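Local structure of type II restriction enzyme BsoBI (Geobacillus stearothermophilus, 1DC1) at residues L238-G243 against K255-A260; K60-L65 against N101-A106; T168-K173 against T197-I202. The protein recognises the double-stranded DNA sequence 5'-CYCGRG-3' as a homodimeric type II restriction endonuclease and cuts it after the first cytosine. All coordinates share one frame; numbering follows the deposited sequence.

Interaction 1: L238-G243 against K255-A260. With nucleotides of chain A; nucleotides of chain B.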
loop_
_atom_site.group_PDB
_atom_site.type_symbol
_atom_site.label_atom_id
_atom_site.label_comp_id
_atom_site.label_asym_id
_atom_site.label_seq_id
_atom_site.Cartn_x
_atom_site.Cartn_y
_atom_site.Cartn_z
ATOM N N LEU D 238 -0.746 23.739 -3.309
ATOM C CA LEU D 238 -1.283 22.376 -3.163
ATOM C C LEU D 238 -0.080 21.497 -2.841
ATOM O O LEU D 238 0.996 21.667 -3.405
ATOM C CB LEU D 238 -2.008 21.905 -4.420
ATOM C CG LEU D 238 -3.124 22.906 -4.788
ATOM C CD1 LEU D 238 -2.736 23.679 -6.023
ATOM C CD2 LEU D 238 -4.395 22.202 -4.989
ATOM N N GLY D 239 -0.242 20.593 -1.883
ATOM C CA GLY D 239 0.892 19.775 -1.527
ATOM C C GLY D 239 0.509 18.401 -1.040
ATOM O O GLY D 239 -0.626 18.176 -0.615
ATOM N N GLU D 240 1.462 17.486 -1.120
ATOM C CA GLU D 240 1.275 16.107 -0.683
ATOM C C GLU D 240 2.114 15.968 0.576
ATOM O O GLU D 240 3.189 16.540 0.679
ATOM C CB GLU D 240 1.758 15.114 -1.749
ATOM C CG GLU D 240 0.675 14.360 -2.583
ATOM C CD GLU D 240 -0.688 15.093 -2.762
ATOM O OE1 GLU D 240 -1.436 15.216 -1.762
ATOM O OE2 GLU D 240 -1.034 15.523 -3.904
ATOM N N LEU D 241 1.613 15.213 1.547
ATOM C CA LEU D 241 2.304 15.021 2.836
ATOM C C LEU D 241 2.287 13.536 3.139
ATOM O O LEU D 241 1.217 12.983 3.300
ATOM C CB LEU D 241 1.564 15.798 3.953
ATOM C CG LEU D 241 1.875 15.573 5.448
ATOM C CD1 LEU D 241 3.337 15.906 5.731
ATOM C CD2 LEU D 241 0.966 16.465 6.331
ATOM N N LYS D 242 3.466 12.902 3.189
ATOM C CA LYS D 242 3.602 11.455 3.461
ATOM C C LYS D 242 4.253 11.248 4.830
ATOM O O LYS D 242 5.413 11.615 5.031
ATOM C CB LYS D 242 4.433 10.813 2.368
ATOM C CG LYS D 242 4.112 11.381 0.994
ATOM C CD LYS D 242 3.391 10.411 0.134
ATOM C CE LYS D 242 2.087 10.048 0.711
ATOM N NZ LYS D 242 1.040 10.855 0.033
ATOM N N GLY D 243 3.480 10.709 5.775
ATOM C CA GLY D 243 3.981 10.504 7.114
ATOM C C GLY D 243 4.528 9.111 7.360
ATOM O O GLY D 243 4.873 8.769 8.476
ATOM N N LYS D 255 6.190 7.842 -5.969
ATOM C CA LYS D 255 5.730 7.629 -7.362
ATOM C C LYS D 255 4.241 8.021 -7.431
ATOM O O LYS D 255 3.794 8.670 -8.360
ATOM C CB LYS D 255 5.876 6.162 -7.759
ATOM C CG LYS D 255 7.268 5.786 -8.225
ATOM C CD LYS D 255 7.310 4.332 -8.731
ATOM C CE LYS D 255 7.095 3.294 -7.644
ATOM N NZ LYS D 255 8.391 2.798 -7.146
ATOM N N THR D 256 3.463 7.615 -6.428
ATOM C CA THR D 256 2.024 7.950 -6.350
ATOM C C THR D 256 1.797 9.477 -6.284
ATOM O O THR D 256 1.037 10.053 -7.078
ATOM C CB THR D 256 1.372 7.267 -5.109
ATOM O OG1 THR D 256 1.754 5.883 -5.065
ATOM C CG2 THR D 256 -0.104 7.378 -5.157
ATOM N N ALA D 257 2.503 10.130 -5.359
ATOM C CA ALA D 257 2.410 11.582 -5.139
ATOM C C ALA D 257 2.848 12.368 -6.358
ATOM O O ALA D 257 2.261 13.401 -6.668
ATOM C CB ALA D 257 3.230 12.018 -3.929
ATOM N N ASN D 258 3.860 11.886 -7.054
ATOM C CA ASN D 258 4.297 12.597 -8.194
ATOM C C ASN D 258 3.215 12.605 -9.277
ATOM O O ASN D 258 3.057 13.614 -9.946
ATOM C CB ASN D 258 5.599 12.029 -8.682
ATOM C CG ASN D 258 6.090 12.756 -9.890
ATOM O OD1 ASN D 258 6.491 13.904 -9.801
ATOM N ND2 ASN D 258 6.017 12.106 -11.041
ATOM N N THR D 259 2.448 11.527 -9.446
ATOM C CA THR D 259 1.380 11.578 -10.446
ATOM C C THR D 259 0.323 12.510 -9.943
ATOM O O THR D 259 -0.234 13.284 -10.720
ATOM C CB THR D 259 0.759 10.233 -10.717
ATOM O OG1 THR D 259 1.760 9.421 -11.302
ATOM C CG2 THR D 259 -0.393 10.326 -11.687
ATOM N N ALA D 260 0.050 12.473 -8.641
ATOM C CA ALA D 260 -0.959 13.368 -8.075
ATOM C C ALA D 260 -0.576 14.835 -8.337
ATOM O O ALA D 260 -1.414 15.640 -8.747
ATOM C CB ALA D 260 -1.119 13.127 -6.589
ATOM P P DC A 7 0.418 8.536 4.870
ATOM O OP1 DC A 7 1.189 9.341 5.834
ATOM O OP2 DC A 7 0.597 8.763 3.406
ATOM O "O5'" DC A 7 0.724 7.003 5.121
ATOM C "C5'" DC A 7 0.614 6.418 6.438
ATOM C "C4'" DC A 7 0.966 4.948 6.384
ATOM O "O4'" DC A 7 0.052 4.197 5.525
ATOM C "C3'" DC A 7 2.390 4.641 5.894
ATOM O "O3'" DC A 7 2.926 3.595 6.674
ATOM C "C2'" DC A 7 2.167 4.061 4.516
ATOM C "C1'" DC A 7 0.809 3.390 4.630
ATOM N N1 DC A 7 0.118 3.315 3.329
ATOM C C2 DC A 7 -0.366 2.055 2.879
ATOM O O2 DC A 7 -0.402 1.089 3.681
ATOM N N3 DC A 7 -0.809 1.932 1.594
ATOM C C4 DC A 7 -0.856 3.015 0.802
ATOM N N4 DC A 7 -1.273 2.855 -0.458
ATOM C C5 DC A 7 -0.468 4.326 1.275
ATOM C C6 DC A 7 0.003 4.423 2.523
ATOM P P DC B 5 10.780 0.082 -8.458
ATOM O OP1 DC B 5 12.160 -0.037 -9.017
ATOM O OP2 DC B 5 9.849 1.095 -9.031
ATOM O "O5'" DC B 5 10.112 -1.347 -8.625
ATOM C "C5'" DC B 5 8.791 -1.589 -8.142
ATOM C "C4'" DC B 5 8.651 -3.045 -7.755
ATOM O "O4'" DC B 5 9.428 -3.309 -6.580
ATOM C "C3'" DC B 5 7.231 -3.446 -7.363
ATOM O "O3'" DC B 5 6.495 -3.812 -8.519
ATOM C "C2'" DC B 5 7.454 -4.627 -6.447
ATOM C "C1'" DC B 5 8.721 -4.217 -5.734
ATOM N N1 DC B 5 8.495 -3.571 -4.419
ATOM C C2 DC B 5 8.175 -4.407 -3.337
ATOM O O2 DC B 5 8.016 -5.636 -3.555
ATOM N N3 DC B 5 8.022 -3.862 -2.096
ATOM C C4 DC B 5 8.133 -2.543 -1.923
ATOM N N4 DC B 5 7.943 -2.061 -0.682
ATOM C C5 DC B 5 8.437 -1.658 -3.013
ATOM C C6 DC B 5 8.607 -2.213 -4.232
#
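Glu-240 lies against the small side chains of Ala-257 and Ala-260, where strand 238-242 packs against helix 255-260. Strand and helix run nearly antiparallel, at 169°, with axes 9.1 Å apart at their closest. Successive turns of the helix present the two alanines to the same glutamate. Its aliphatic part takes the first: Glu-240 CG is 3.7 Å from Ala-257 CB. Beyond it the chain bends at chi2 (27°), which swings the carboxylate along the helix until Glu-240 OE2 stands 3.6 Å from Ala-260 CB. No hydrogen bond joins the segments; what the helix sets against Glu-240 here is the two alanine methyls, with Leu-261 and Ile-264 further along. The polar grip comes from Asp-212 of the same chain: Glu-240 OE1 is hydrogen-bonded to its backbone N, and its OD2 takes the N-H of Leu-241. Lys-242, two residues on and pointing to the same side of the strand, grazes Ala-257 CB with its CD at 4.4 Å. Its folded chain carries the amino group onward to a salt bridge with a phosphate of the bound DNA. Gly-243, just past the strand, gives its backbone N to DC7 OP1 of chain A at 2.7 Å. From the helix side, Lys-255 NZ reaches DC5 OP2 of chain B at 2.9 Å and is also paired with Asp-251. The helix's Thr-256 and Thr-259 bond to the second subunit, placing this packing at the dimer interface. Asp-212, Glu-240 and Lys-242 fit the PD-(D/E)XK nuclease motif and are the predicted catalytic magnesium site. The chemistry is thus divided: one alanine methyl lies against the aliphatic part of Glu-240 and another beside OE2, while OE1 is tied to its probable metal-binding partner, near phosphates gripped by lysines and a backbone amide.

Interaction 2: K60-L65 against N101-A106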
loop_
_atom_site.group_PDB
_atom_site.type_symbol
_atom_site.label_atom_id
_atom_site.label_comp_id
_atom_site.label_asym_id
_atom_site.label_seq_id
_atom_site.Cartn_x
_atom_site.Cartn_y
_atom_site.Cartn_z
ATOM N N LYS D 60 -21.950 -26.026 14.932
ATOM C CA LYS D 60 -23.187 -25.620 14.268
ATOM C C LYS D 60 -24.042 -24.784 15.149
ATOM O O LYS D 60 -24.844 -23.991 14.676
ATOM C CB LYS D 60 -23.974 -26.828 13.778
ATOM C CG LYS D 60 -23.461 -27.283 12.439
ATOM C CD LYS D 60 -24.210 -28.498 11.932
ATOM C CE LYS D 60 -23.269 -29.573 11.357
ATOM N NZ LYS D 60 -23.189 -30.848 12.198
ATOM N N ASP D 61 -23.856 -24.935 16.453
ATOM C CA ASP D 61 -24.641 -24.152 17.392
ATOM C C ASP D 61 -24.295 -22.665 17.312
ATOM O O ASP D 61 -25.119 -21.818 17.666
ATOM C CB ASP D 61 -24.421 -24.661 18.824
ATOM C CG ASP D 61 -25.184 -25.953 19.134
ATOM O OD1 ASP D 61 -26.174 -26.268 18.423
ATOM O OD2 ASP D 61 -24.772 -26.638 20.102
ATOM N N LEU D 62 -23.090 -22.356 16.835
ATOM C CA LEU D 62 -22.624 -20.962 16.718
ATOM C C LEU D 62 -23.530 -20.161 15.767
ATOM O O LEU D 62 -23.644 -18.937 15.900
ATOM C CB LEU D 62 -21.128 -20.927 16.254
ATOM C CG LEU D 62 -20.056 -21.638 17.138
ATOM C CD1 LEU D 62 -18.747 -21.840 16.402
ATOM C CD2 LEU D 62 -19.832 -20.814 18.402
ATOM N N LEU D 63 -24.177 -20.868 14.841
ATOM C CA LEU D 63 -25.075 -20.237 13.883
ATOM C C LEU D 63 -26.304 -19.609 14.541
ATOM O O LEU D 63 -26.996 -18.785 13.942
ATOM C CB LEU D 63 -25.530 -21.269 12.880
ATOM C CG LEU D 63 -24.376 -21.769 12.038
ATOM C CD1 LEU D 63 -24.785 -22.944 11.137
ATOM C CD2 LEU D 63 -23.924 -20.577 11.220
ATOM N N TYR D 64 -26.591 -20.012 15.769
ATOM C CA TYR D 64 -27.761 -19.476 16.463
ATOM C C TYR D 64 -27.498 -18.335 17.432
ATOM O O TYR D 64 -28.429 -17.766 17.995
ATOM C CB TYR D 64 -28.503 -20.597 17.178
ATOM C CG TYR D 64 -28.773 -21.728 16.247
ATOM C CD1 TYR D 64 -29.354 -21.487 15.006
ATOM C CD2 TYR D 64 -28.361 -23.015 16.557
ATOM C CE1 TYR D 64 -29.504 -22.491 14.092
ATOM C CE2 TYR D 64 -28.503 -24.032 15.667
ATOM C CZ TYR D 64 -29.071 -23.773 14.422
ATOM O OH TYR D 64 -29.164 -24.785 13.485
ATOM N N LEU D 65 -26.235 -17.999 17.631
ATOM C CA LEU D 65 -25.883 -16.879 18.488
ATOM C C LEU D 65 -25.795 -15.653 17.553
ATOM O O LEU D 65 -24.740 -15.337 16.991
ATOM C CB LEU D 65 -24.560 -17.175 19.180
ATOM C CG LEU D 65 -24.507 -18.534 19.913
ATOM C CD1 LEU D 65 -23.116 -18.833 20.448
ATOM C CD2 LEU D 65 -25.489 -18.482 21.038
ATOM N N ASN D 101 -14.838 -26.490 7.452
ATOM C CA ASN D 101 -13.429 -26.673 7.159
ATOM C C ASN D 101 -12.497 -26.529 8.320
ATOM O O ASN D 101 -11.393 -27.112 8.322
ATOM C CB ASN D 101 -12.967 -25.704 6.066
ATOM C CG ASN D 101 -13.731 -25.879 4.788
ATOM O OD1 ASN D 101 -14.117 -27.003 4.459
ATOM N ND2 ASN D 101 -13.965 -24.779 4.053
ATOM N N PHE D 102 -12.910 -25.767 9.317
ATOM C CA PHE D 102 -12.013 -25.551 10.449
ATOM C C PHE D 102 -12.541 -25.884 11.857
ATOM O O PHE D 102 -11.849 -26.534 12.656
ATOM C CB PHE D 102 -11.513 -24.090 10.400
ATOM C CG PHE D 102 -10.813 -23.759 9.116
ATOM C CD1 PHE D 102 -9.581 -24.342 8.816
ATOM C CD2 PHE D 102 -11.356 -22.862 8.220
ATOM C CE1 PHE D 102 -8.896 -24.019 7.639
ATOM C CE2 PHE D 102 -10.663 -22.539 7.034
ATOM C CZ PHE D 102 -9.438 -23.112 6.745
ATOM N N LEU D 103 -13.762 -25.475 12.147
ATOM C CA LEU D 103 -14.265 -25.675 13.482
ATOM C C LEU D 103 -14.614 -27.100 13.777
ATOM O O LEU D 103 -14.233 -27.607 14.809
ATOM C CB LEU D 103 -15.433 -24.725 13.772
ATOM C CG LEU D 103 -15.157 -23.212 13.525
ATOM C CD1 LEU D 103 -16.300 -22.364 14.063
ATOM C CD2 LEU D 103 -13.829 -22.779 14.161
ATOM N N GLU D 104 -15.312 -27.774 12.882
ATOM C CA GLU D 104 -15.638 -29.174 13.159
ATOM C C GLU D 104 -14.342 -29.978 13.247
ATOM O O GLU D 104 -14.144 -30.779 14.148
ATOM C CB GLU D 104 -16.595 -29.638 12.104
ATOM C CG GLU D 104 -17.716 -28.661 12.053
ATOM C CD GLU D 104 -18.939 -29.147 11.356
ATOM O OE1 GLU D 104 -18.801 -29.669 10.233
ATOM O OE2 GLU D 104 -20.034 -28.984 11.950
ATOM N N PRO D 105 -13.441 -29.791 12.290
ATOM C CA PRO D 105 -12.173 -30.517 12.371
ATOM C C PRO D 105 -11.360 -30.273 13.673
ATOM O O PRO D 105 -10.556 -31.133 14.059
ATOM C CB PRO D 105 -11.403 -30.033 11.121
ATOM C CG PRO D 105 -12.497 -29.696 10.152
ATOM C CD PRO D 105 -13.586 -29.073 11.012
ATOM N N ALA D 106 -11.524 -29.100 14.312
ATOM C CA ALA D 106 -10.796 -28.780 15.553
ATOM C C ALA D 106 -11.413 -29.522 16.743
ATOM O O ALA D 106 -10.881 -29.506 17.872
ATOM C CB ALA D 106 -10.806 -27.279 15.818
HETATM O O HOH W 1 -21.339 -29.047 14.797
#
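Lys-60 and Leu-62, in the connection between helix 21-53 and helix 69-75, meet Glu-104 and Leu-103, near the C-terminal part of helix 88-103. The contact has two parts, one polar and one apolar, made on that side by two residues adjacent in sequence. In the polar part the side chains of Lys-60 and Glu-104 cross at about a right angle. Glu-104 is extended beyond CG, chi2 -163°, and this stretches its carboxylate across to the flank of the lysine. There Glu-104 OE2 comes nearest to Lys-60 CE, at 3.3 Å. The amino group is turned further along, and the salt bridge from Lys-60 NZ to Glu-104 OE2 is long, at 3.7 Å, so the attraction is probably loose. A water supplies a second link: it accepts a hydrogen bond of 3.1 Å from Lys-60 N and donates one, also 3.1 Å, to Glu-104 OE2. The same carboxylate oxygen is therefore tied to both the side chain and the backbone of Lys-60. Deeper in, the apolar part rests on a single pair of methyls, with Leu-62 CD1 only 3.4 Å from Leu-103 CD1. That is tighter than ordinary van der Waals contact, a close fit of the two side-chain ends. Both leucines are buried, whereas the lysine at the outer side is exposed. Residues 60-64 have helical backbone angles, and the amides of Leu-63, Tyr-64 and Leu-65 each bond to the carbonyl three residues earlier. Helix 110-152 completes the apolar side, Leu-62 packing on its Phe-110 and Leu-114 and Leu-103 touching Glu-113. Leu-63 meanwhile turns to Ile-95, Asn-96 and Ile-99, so that the connection is seated against helix 88-103 at more than one turn.

Interaction 3: T168-K173 against T197-I202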
loop_
_atom_site.group_PDB
_atom_site.type_symbol
_atom_site.label_atom_id
_atom_site.label_comp_id
_atom_site.label_asym_id
_atom_site.label_seq_id
_atom_site.Cartn_x
_atom_site.Cartn_y
_atom_site.Cartn_z
ATOM N N THR D 168 -17.580 24.594 9.101
ATOM C CA THR D 168 -17.816 25.987 8.798
ATOM C C THR D 168 -17.477 26.891 9.976
ATOM O O THR D 168 -17.168 28.064 9.788
ATOM C CB THR D 168 -19.308 26.196 8.426
ATOM O OG1 THR D 168 -19.454 27.456 7.755
ATOM C CG2 THR D 168 -20.216 26.145 9.710
ATOM N N ASN D 169 -17.526 26.352 11.189
ATOM C CA ASN D 169 -17.283 27.190 12.364
ATOM C C ASN D 169 -15.822 27.483 12.690
ATOM O O ASN D 169 -15.191 26.761 13.457
ATOM C CB ASN D 169 -17.980 26.590 13.584
ATOM C CG ASN D 169 -17.963 27.531 14.797
ATOM O OD1 ASN D 169 -18.157 28.752 14.680
ATOM N ND2 ASN D 169 -17.737 26.954 15.974
ATOM N N TRP D 170 -15.288 28.553 12.100
ATOM C CA TRP D 170 -13.901 28.928 12.347
ATOM C C TRP D 170 -13.753 29.605 13.706
ATOM O O TRP D 170 -14.249 30.710 13.926
ATOM C CB TRP D 170 -13.402 29.834 11.236
ATOM C CG TRP D 170 -13.123 29.062 9.989
ATOM C CD1 TRP D 170 -14.007 28.797 8.962
ATOM C CD2 TRP D 170 -11.864 28.469 9.603
ATOM N NE1 TRP D 170 -13.378 28.087 7.966
ATOM C CE2 TRP D 170 -12.062 27.869 8.323
ATOM C CE3 TRP D 170 -10.586 28.386 10.208
ATOM C CZ2 TRP D 170 -11.014 27.187 7.630
ATOM C CZ3 TRP D 170 -9.534 27.697 9.509
ATOM C CH2 TRP D 170 -9.771 27.112 8.236
ATOM N N MET D 171 -13.062 28.931 14.613
ATOM C CA MET D 171 -12.892 29.472 15.952
ATOM C C MET D 171 -11.568 30.158 16.159
ATOM O O MET D 171 -10.574 29.848 15.506
ATOM C CB MET D 171 -13.052 28.374 17.029
ATOM C CG MET D 171 -14.210 27.415 16.773
ATOM S SD MET D 171 -14.124 25.925 17.744
ATOM C CE MET D 171 -14.030 26.568 19.298
ATOM N N ASP D 172 -11.571 31.104 17.097
ATOM C CA ASP D 172 -10.336 31.787 17.424
ATOM C C ASP D 172 -9.431 30.871 18.247
ATOM O O ASP D 172 -9.892 30.016 19.032
ATOM C CB ASP D 172 -10.588 33.079 18.188
ATOM C CG ASP D 172 -11.118 34.184 17.305
ATOM O OD1 ASP D 172 -10.521 34.527 16.251
ATOM O OD2 ASP D 172 -12.161 34.717 17.706
ATOM N N LYS D 173 -8.140 31.033 18.014
ATOM C CA LYS D 173 -7.144 30.263 18.710
ATOM C C LYS D 173 -7.371 30.430 20.216
ATOM O O LYS D 173 -7.659 31.533 20.675
ATOM C CB LYS D 173 -5.772 30.811 18.325
ATOM C CG LYS D 173 -4.652 30.524 19.260
ATOM C CD LYS D 173 -3.701 31.675 19.246
ATOM C CE LYS D 173 -2.558 31.360 20.162
ATOM N NZ LYS D 173 -2.897 31.513 21.588
ATOM N N THR D 197 -5.892 30.686 4.200
ATOM C CA THR D 197 -6.601 29.563 4.822
ATOM C C THR D 197 -6.020 28.202 4.351
ATOM O O THR D 197 -6.047 27.837 3.144
ATOM C CB THR D 197 -8.132 29.646 4.514
ATOM O OG1 THR D 197 -8.633 30.911 4.957
ATOM C CG2 THR D 197 -8.923 28.525 5.217
ATOM N N LEU D 198 -5.470 27.471 5.314
ATOM C CA LEU D 198 -4.918 26.152 5.050
ATOM C C LEU D 198 -5.969 25.085 5.426
ATOM O O LEU D 198 -6.599 25.129 6.498
ATOM C CB LEU D 198 -3.634 25.938 5.863
ATOM C CG LEU D 198 -3.032 24.520 5.804
ATOM C CD1 LEU D 198 -1.934 24.522 4.795
ATOM C CD2 LEU D 198 -2.484 24.116 7.180
ATOM N N MET D 199 -6.183 24.134 4.528
ATOM C CA MET D 199 -7.123 23.057 4.800
ATOM C C MET D 199 -6.449 21.744 4.426
ATOM O O MET D 199 -5.656 21.706 3.509
ATOM C CB MET D 199 -8.368 23.183 3.928
ATOM C CG MET D 199 -9.205 24.418 4.176
ATOM S SD MET D 199 -10.379 24.253 5.486
ATOM C CE MET D 199 -11.404 22.828 5.042
ATOM N N TYR D 200 -6.790 20.681 5.132
ATOM C CA TYR D 200 -6.245 19.372 4.822
ATOM C C TYR D 200 -7.279 18.466 4.133
ATOM O O TYR D 200 -8.475 18.561 4.398
ATOM C CB TYR D 200 -5.785 18.708 6.110
ATOM C CG TYR D 200 -4.591 19.381 6.735
ATOM C CD1 TYR D 200 -3.310 19.161 6.223
ATOM C CD2 TYR D 200 -4.721 20.171 7.892
ATOM C CE1 TYR D 200 -2.184 19.680 6.842
ATOM C CE2 TYR D 200 -3.590 20.699 8.524
ATOM C CZ TYR D 200 -2.324 20.429 7.981
ATOM O OH TYR D 200 -1.162 20.830 8.608
ATOM N N ASN D 201 -6.819 17.614 3.237
ATOM C CA ASN D 201 -7.677 16.642 2.598
ATOM C C ASN D 201 -8.966 17.172 1.995
ATOM O O ASN D 201 -10.073 16.799 2.372
ATOM C CB ASN D 201 -7.945 15.532 3.621
ATOM C CG ASN D 201 -6.658 14.996 4.233
ATOM O OD1 ASN D 201 -5.718 14.584 3.524
ATOM N ND2 ASN D 201 -6.607 14.996 5.547
ATOM N N ILE D 202 -8.790 18.005 1.009
ATOM C CA ILE D 202 -9.850 18.680 0.323
ATOM C C ILE D 202 -9.961 18.148 -1.090
ATOM O O ILE D 202 -8.944 17.904 -1.760
ATOM C CB ILE D 202 -9.447 20.196 0.227
ATOM C CG1 ILE D 202 -9.527 20.863 1.578
ATOM C CG2 ILE D 202 -10.341 20.953 -0.681
ATOM C CD1 ILE D 202 -10.422 20.173 2.518
#
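A methionine sulfur set against the rim of an indole distinguishes this contact: Met-199 SD lies 4.9 Å from the centroid of the six-membered ring of Trp-170, 74° off the ring normal. It is a Met-aromatic contact of the edge type, closest at Trp-170 CZ2, which is 3.7 Å from Met-199 SD. The methionine chain is bent at chi2, -86°, and again at chi3, and this folding brings the sulfur round to the ring. Thr-197 meets the same corner obliquely, its CG2 3.4 Å from Trp-170 CH2. The first torsion of Thr-197 (OG1 at chi1 -56°) sends the methyl to the ring and the hydroxyl to Cys-218 O and Ser-188 OG, and the threonine splits cleanly into an apolar and a polar branch. Leu-198 contributes only its carbonyl oxygen, near the ring plane, 4.1 Å from Trp-170 CH2. With a leucine here in place of Trp-170 the ring edge that touches both Thr-197 and Met-199 is gone, which would probably open a gap and leave the thioether freer to turn. The two strands are not sheet neighbours: strands 157-161 and 184-191 lie between them, and the indole spans these, touching Leu-160 and Ser-188. The arrangement is face packing on a mixed sheet, an aromatic residue from its outermost strand 170-172 reaching inward over the nuclease core.

How the interactions relate
Interactions 1 and 3 belong to the same mixed sheet of the nuclease core, with centres 21 Å apart and nearest atoms about 5 Å apart, though they do not touch. Strand 213-217 lies between their strands 235-242 and 194-199. Interaction 1 holds part of the predicted magnesium site; interaction 3 flanks it, the side chain of Leu-198 being about 9 Å from that of Asp-212, and its nearest atom is about 5 Å from the DNA. Interaction 2 sits apart in the helical region, with its centre 47 Å from that of interaction 1 and 51 Å from that of interaction 3. It still approaches the DNA to about 15 Å.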